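Long-range contacts in beta-1,4-galactanase (Humicola insolens, PDB 1HJQ), which hydrolyses the beta-1,4-galactosidic linkages of type I arabinogalactans as a family 53 glycoside hydrolase of clan GH-A: residues Phe268-Gln273 and Gln321-Leu326; Ala221-Leu226 and Ala261-Val266. One frame throughout, in Å; residues are numbered along the deposited sequence.

Contact 1: residues Phe268-Gln273 and Gln321-Leu326; sequences FSAAGQ and QALSSL
One side-chain hydrogen bond joins Q273 to S325: the serine OG donates to OE1 of the glutamine over 2.9 Å. The donor reaches the carbonyl oxygen tilted 30° from the amide plane, with a C=O...OG angle of 144°. Q273 carries its CG beside the backbone N and opposite the carbonyl carbon (chi1 -67°), and the extended chain beyond sets the amide in front of S325. Its other end is taken up too, since NE2 donates to the backbone oxygens of W248 and T314, so this buried amide is gripped from both ends and its rotation is fixed.

The apolar and van der Waals part gathers on A270. Its CB points at the facing segment and meets OG of S324 at 3.6 Å and CG of L323 at 4.3 Å. The backbones are also near here, the CA atoms of A270 and S325 lying 5.1 Å apart. CD2 of L323 lies beside the glutamine's amide, 4.2 Å from OE1 of Q273, in van der Waals contact.

Within 268-273 a capping bond starts the helix: OG of S269, the N-cap residue of helix 270-286, accepts from N of G272 at 3.3 Å. In this (alpha/beta)8 barrel, the contact joins the capped first turn of the helix between strands 240-245 and 290-296 to the segment leading into helix 328-331.

Contact 2: residues Ala221-Leu226 and Ala261-Val266; sequences ATLDSL and ADVRNV
D262 points its carboxylate at the first turn of helix 223-237, next to the N-cap residue T222, on the surface of the TIM barrel. Its side chain crosses that of T222 at about a right angle and that of L223 at a slant, and a single oxygen, OD2, makes the approach to both. N of L223 donates to OD2 of D262 over 2.7 Å with an N-H...O angle of 149°, arriving on the syn side and 26° out of the carboxylate plane. The same oxygen, OD2 of D262, lies 3.1 Å from CB of T222. The acid gets there because its CG sits between its own backbone N and carbonyl carbon (chi1 53°).

T222 turns its own hydroxyl to the helix: OG1 accepts from N of S225 at 3.1 Å. Two N-H groups of the first turn are thus satisfied by side chains, one from within the helix start and one from the distant loop, and the positive end of the helix dipole would be expected to favour a charged D262. With an alanine in place of D262, the N-H of L223 is likely to lose this acceptor and the water at O of A221 one of its two partners.

Alongside, L223 has CD1 near CG1 of V263, while the leucine also rests on S279 of helix 270-286 and on F213. The loop folds into a type I turn from V263 to V266, and ND2 of N265 donates to the backbone O of D262 from above its carbonyl plane. The second carboxylate oxygen, OD1 of D262, accepts a hydrogen bond from a water 2.7 Å away, which also donates to O of A221.

The two contacts follow one another along the chain: contact 2 closes at V266, and contact 1 opens at F268. Their centres lie 19 Å apart, each about 21 Å from the centre of the chain and away from the probable catalytic residues E135 and E245. They touch where CG1 of V266 packs on O of G272. Helix 270-286 belongs to both neighbourhoods, starting in contact 1 and carrying S279, on which L223 of contact 2 rests. Contact 2 ties the start of helix 223-237 to the long loop after strand 240-245; contact 1 ties the next helix to the segment before helix 328-331. Together they connect successive outer elements in the last part of the barrel.

Contact 1: residues Phe268-Gln273 and Gln321-Leu326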
loop_
_atom_site.group_PDB
_atom_site.type_symbol
_atom_site.label_atom_id
_atom_site.label_comp_id
_atom_site.label_asym_id
_atom_site.label_seq_id
_atom_site.Cartn_x
_atom_site.Cartn_y
_atom_site.Cartn_z
ATOM N N PHE A 268 -2.484 22.450 7.802
ATOM C CA PHE A 268 -3.167 21.720 6.749
ATOM C C PHE A 268 -2.936 22.562 5.511
ATOM O O PHE A 268 -3.665 23.524 5.254
ATOM C CB PHE A 268 -4.663 21.588 7.036
ATOM C CG PHE A 268 -4.967 20.809 8.279
ATOM C CD1 PHE A 268 -4.279 19.624 8.557
ATOM C CD2 PHE A 268 -5.920 21.264 9.188
ATOM C CE1 PHE A 268 -4.532 18.907 9.720
ATOM C CE2 PHE A 268 -6.184 20.554 10.361
ATOM C CZ PHE A 268 -5.485 19.372 10.628
ATOM N N SER A 269 -1.890 22.208 4.771
ATOM C CA SER A 269 -1.514 22.925 3.567
ATOM C C SER A 269 -0.405 22.167 2.866
ATOM O O SER A 269 0.160 21.219 3.417
ATOM C CB SER A 269 -1.004 24.321 3.920
ATOM O OG SER A 269 0.234 24.246 4.614
ATOM N N ALA A 270 -0.092 22.592 1.650
ATOM C CA ALA A 270 0.962 21.963 0.880
ATOM C C ALA A 270 2.237 21.928 1.721
ATOM O O ALA A 270 2.980 20.945 1.700
ATOM C CB ALA A 270 1.199 22.740 -0.396
ATOM N N ALA A 271 2.489 23.002 2.463
ATOM C CA ALA A 271 3.682 23.077 3.303
ATOM C C ALA A 271 3.631 21.995 4.368
ATOM O O ALA A 271 4.617 21.303 4.602
ATOM C CB ALA A 271 3.782 24.448 3.951
ATOM N N GLY A 272 2.469 21.851 4.998
ATOM C CA GLY A 272 2.293 20.847 6.031
ATOM C C GLY A 272 2.456 19.427 5.519
ATOM O O GLY A 272 2.982 18.562 6.219
ATOM N N GLN A 273 2.000 19.175 4.298
ATOM C CA GLN A 273 2.134 17.843 3.730
ATOM C C GLN A 273 3.614 17.514 3.597
ATOM O O GLN A 273 4.046 16.418 3.948
ATOM C CB GLN A 273 1.467 17.765 2.354
ATOM C CG GLN A 273 -0.050 17.896 2.374
ATOM C CD GLN A 273 -0.668 17.663 1.008
ATOM O OE1 GLN A 273 -0.309 18.320 0.036
ATOM N NE2 GLN A 273 -1.602 16.725 0.930
ATOM N N GLN A 321 -3.976 20.026 -11.021
ATOM C CA GLN A 321 -2.611 20.538 -11.100
ATOM C C GLN A 321 -1.794 20.164 -9.872
ATOM O O GLN A 321 -2.192 20.435 -8.739
ATOM C CB GLN A 321 -2.618 22.064 -11.270
ATOM C CG GLN A 321 -1.233 22.704 -11.192
ATOM C CD GLN A 321 -1.238 24.157 -11.632
ATOM O OE1 GLN A 321 -1.695 24.478 -12.734
ATOM N NE2 GLN A 321 -0.727 25.040 -10.781
ATOM N N ALA A 322 -0.639 19.554 -10.101
ATOM C CA ALA A 322 0.216 19.132 -8.999
ATOM C C ALA A 322 0.548 20.284 -8.077
ATOM O O ALA A 322 0.835 21.397 -8.522
ATOM C CB ALA A 322 1.495 18.510 -9.526
ATOM N N LEU A 323 0.497 20.001 -6.785
ATOM C CA LEU A 323 0.801 20.972 -5.753
ATOM C C LEU A 323 2.312 20.940 -5.514
ATOM O O LEU A 323 2.984 19.962 -5.850
ATOM C CB LEU A 323 0.050 20.594 -4.477
ATOM C CG LEU A 323 -1.032 21.515 -3.909
ATOM C CD1 LEU A 323 -1.806 22.213 -5.021
ATOM C CD2 LEU A 323 -1.954 20.679 -3.024
ATOM N N SER A 324 2.846 22.011 -4.936
ATOM C CA SER A 324 4.277 22.099 -4.668
ATOM C C SER A 324 4.775 20.928 -3.840
ATOM O O SER A 324 5.852 20.395 -4.092
ATOM C CB SER A 324 4.595 23.397 -3.929
ATOM O OG SER A 324 3.907 23.455 -2.691
ATOM N N SER A 325 3.981 20.540 -2.847
ATOM C CA SER A 325 4.317 19.448 -1.939
ATOM C C SER A 325 4.653 18.114 -2.602
ATOM O O SER A 325 5.316 17.271 -2.004
ATOM C CB SER A 325 3.173 19.246 -0.947
ATOM O OG SER A 325 1.955 19.015 -1.630
ATOM N N LEU A 326 4.201 17.915 -3.831
ATOM C CA LEU A 326 4.471 16.662 -4.527
ATOM C C LEU A 326 5.971 16.441 -4.742
ATOM O O LEU A 326 6.432 15.301 -4.833
ATOM C CB LEU A 326 3.768 16.643 -5.887
ATOM C CG LEU A 326 3.121 15.344 -6.399
ATOM C CD1 LEU A 326 3.163 15.337 -7.936
ATOM C CD2 LEU A 326 3.838 14.115 -5.852
#

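Contact 2: residues Ala221-Leu226 and Ala261-Val266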
loop_
_atom_site.group_PDB
_atom_site.type_symbol
_atom_site.label_atom_id
_atom_site.label_comp_id
_atom_site.label_asym_id
_atom_site.label_seq_id
_atom_site.Cartn_x
_atom_site.Cartn_y
_atom_site.Cartn_z
ATOM N N ALA A 221 -1.242 7.633 16.932
ATOM C CA ALA A 221 -0.313 7.440 15.820
ATOM C C ALA A 221 0.864 8.422 15.826
ATOM O O ALA A 221 1.104 9.128 14.844
ATOM C CB ALA A 221 -1.069 7.542 14.500
ATOM N N THR A 222 1.603 8.457 16.929
ATOM C CA THR A 222 2.748 9.353 17.047
ATOM C C THR A 222 3.928 8.846 16.227
ATOM O O THR A 222 4.104 7.639 16.044
ATOM C CB THR A 222 3.201 9.483 18.508
ATOM O OG1 THR A 222 3.642 8.210 18.983
ATOM C CG2 THR A 222 2.054 9.959 19.381
ATOM N N LEU A 223 4.737 9.769 15.728
ATOM C CA LEU A 223 5.905 9.393 14.949
ATOM C C LEU A 223 6.804 8.491 15.792
ATOM O O LEU A 223 7.419 7.567 15.272
ATOM C CB LEU A 223 6.670 10.646 14.524
ATOM C CG LEU A 223 5.901 11.591 13.597
ATOM C CD1 LEU A 223 6.654 12.909 13.463
ATOM C CD2 LEU A 223 5.714 10.928 12.225
ATOM N N ASP A 224 6.875 8.764 17.092
ATOM C CA ASP A 224 7.695 7.978 18.009
ATOM C C ASP A 224 7.242 6.525 18.080
ATOM O O ASP A 224 8.066 5.612 18.032
ATOM C CB ASP A 224 7.653 8.582 19.415
ATOM C CG ASP A 224 8.700 9.663 19.626
ATOM O OD1 ASP A 224 9.437 10.004 18.676
ATOM O OD2 ASP A 224 8.789 10.176 20.759
ATOM N N SER A 225 5.934 6.315 18.215
ATOM C CA SER A 225 5.380 4.967 18.284
ATOM C C SER A 225 5.698 4.199 17.007
ATOM O O SER A 225 6.062 3.029 17.058
ATOM C CB SER A 225 3.869 5.015 18.489
ATOM O OG SER A 225 3.549 5.517 19.770
ATOM N N LEU A 226 5.547 4.853 15.860
ATOM C CA LEU A 226 5.858 4.207 14.591
ATOM C C LEU A 226 7.343 3.861 14.641
ATOM O O LEU A 226 7.758 2.750 14.306
ATOM C CB LEU A 226 5.580 5.155 13.418
ATOM C CG LEU A 226 6.052 4.684 12.039
ATOM C CD1 LEU A 226 5.338 3.399 11.655
ATOM C CD2 LEU A 226 5.783 5.767 11.008
ATOM N N ALA A 261 -0.337 14.519 19.119
ATOM C CA ALA A 261 0.266 15.718 19.696
ATOM C C ALA A 261 1.538 16.188 18.995
ATOM O O ALA A 261 1.825 17.387 18.966
ATOM C CB ALA A 261 0.553 15.488 21.171
ATOM N N ASP A 262 2.299 15.257 18.431
ATOM C CA ASP A 262 3.535 15.621 17.755
ATOM C C ASP A 262 3.357 16.336 16.421
ATOM O O ASP A 262 4.313 16.907 15.902
ATOM C CB ASP A 262 4.429 14.395 17.547
ATOM C CG ASP A 262 3.714 13.245 16.848
ATOM O OD1 ASP A 262 2.753 13.493 16.084
ATOM O OD2 ASP A 262 4.133 12.083 17.055
ATOM N N VAL A 263 2.151 16.310 15.861
ATOM C CA VAL A 263 1.916 16.969 14.580
ATOM C C VAL A 263 0.831 18.041 14.609
ATOM O O VAL A 263 0.470 18.586 13.570
ATOM C CB VAL A 263 1.564 15.946 13.469
ATOM C CG1 VAL A 263 2.712 14.965 13.280
ATOM C CG2 VAL A 263 0.280 15.218 13.811
ATOM N N ARG A 264 0.326 18.350 15.800
ATOM C CA ARG A 264 -0.719 19.358 15.955
ATOM C C ARG A 264 -0.221 20.761 15.624
ATOM O O ARG A 264 -0.978 21.728 15.674
ATOM C CB ARG A 264 -1.268 19.318 17.381
ATOM C CG ARG A 264 -1.909 17.984 17.720
ATOM C CD ARG A 264 -2.364 17.894 19.168
ATOM N NE ARG A 264 -2.881 16.560 19.468
ATOM C CZ ARG A 264 -3.296 16.160 20.666
ATOM N NH1 ARG A 264 -3.258 16.997 21.695
ATOM N NH2 ARG A 264 -3.745 14.922 20.834
ATOM N N ASN A 265 1.057 20.862 15.283
ATOM C CA ASN A 265 1.673 22.138 14.931
ATOM C C ASN A 265 1.791 22.234 13.421
ATOM O O ASN A 265 1.969 23.318 12.872
ATOM C CB ASN A 265 3.064 22.223 15.550
ATOM C CG ASN A 265 3.891 20.972 15.284
ATOM O OD1 ASN A 265 4.827 20.983 14.472
ATOM N ND2 ASN A 265 3.537 19.879 15.959
ATOM N N VAL A 266 1.702 21.084 12.759
ATOM C CA VAL A 266 1.801 21.008 11.309
ATOM C C VAL A 266 0.499 21.505 10.694
ATOM O O VAL A 266 -0.581 21.015 11.014
ATOM C CB VAL A 266 2.078 19.561 10.850
ATOM C CG1 VAL A 266 2.196 19.505 9.330
ATOM C CG2 VAL A 266 3.357 19.046 11.512
HETATM O O HOH W 1 2.245 11.711 14.159
#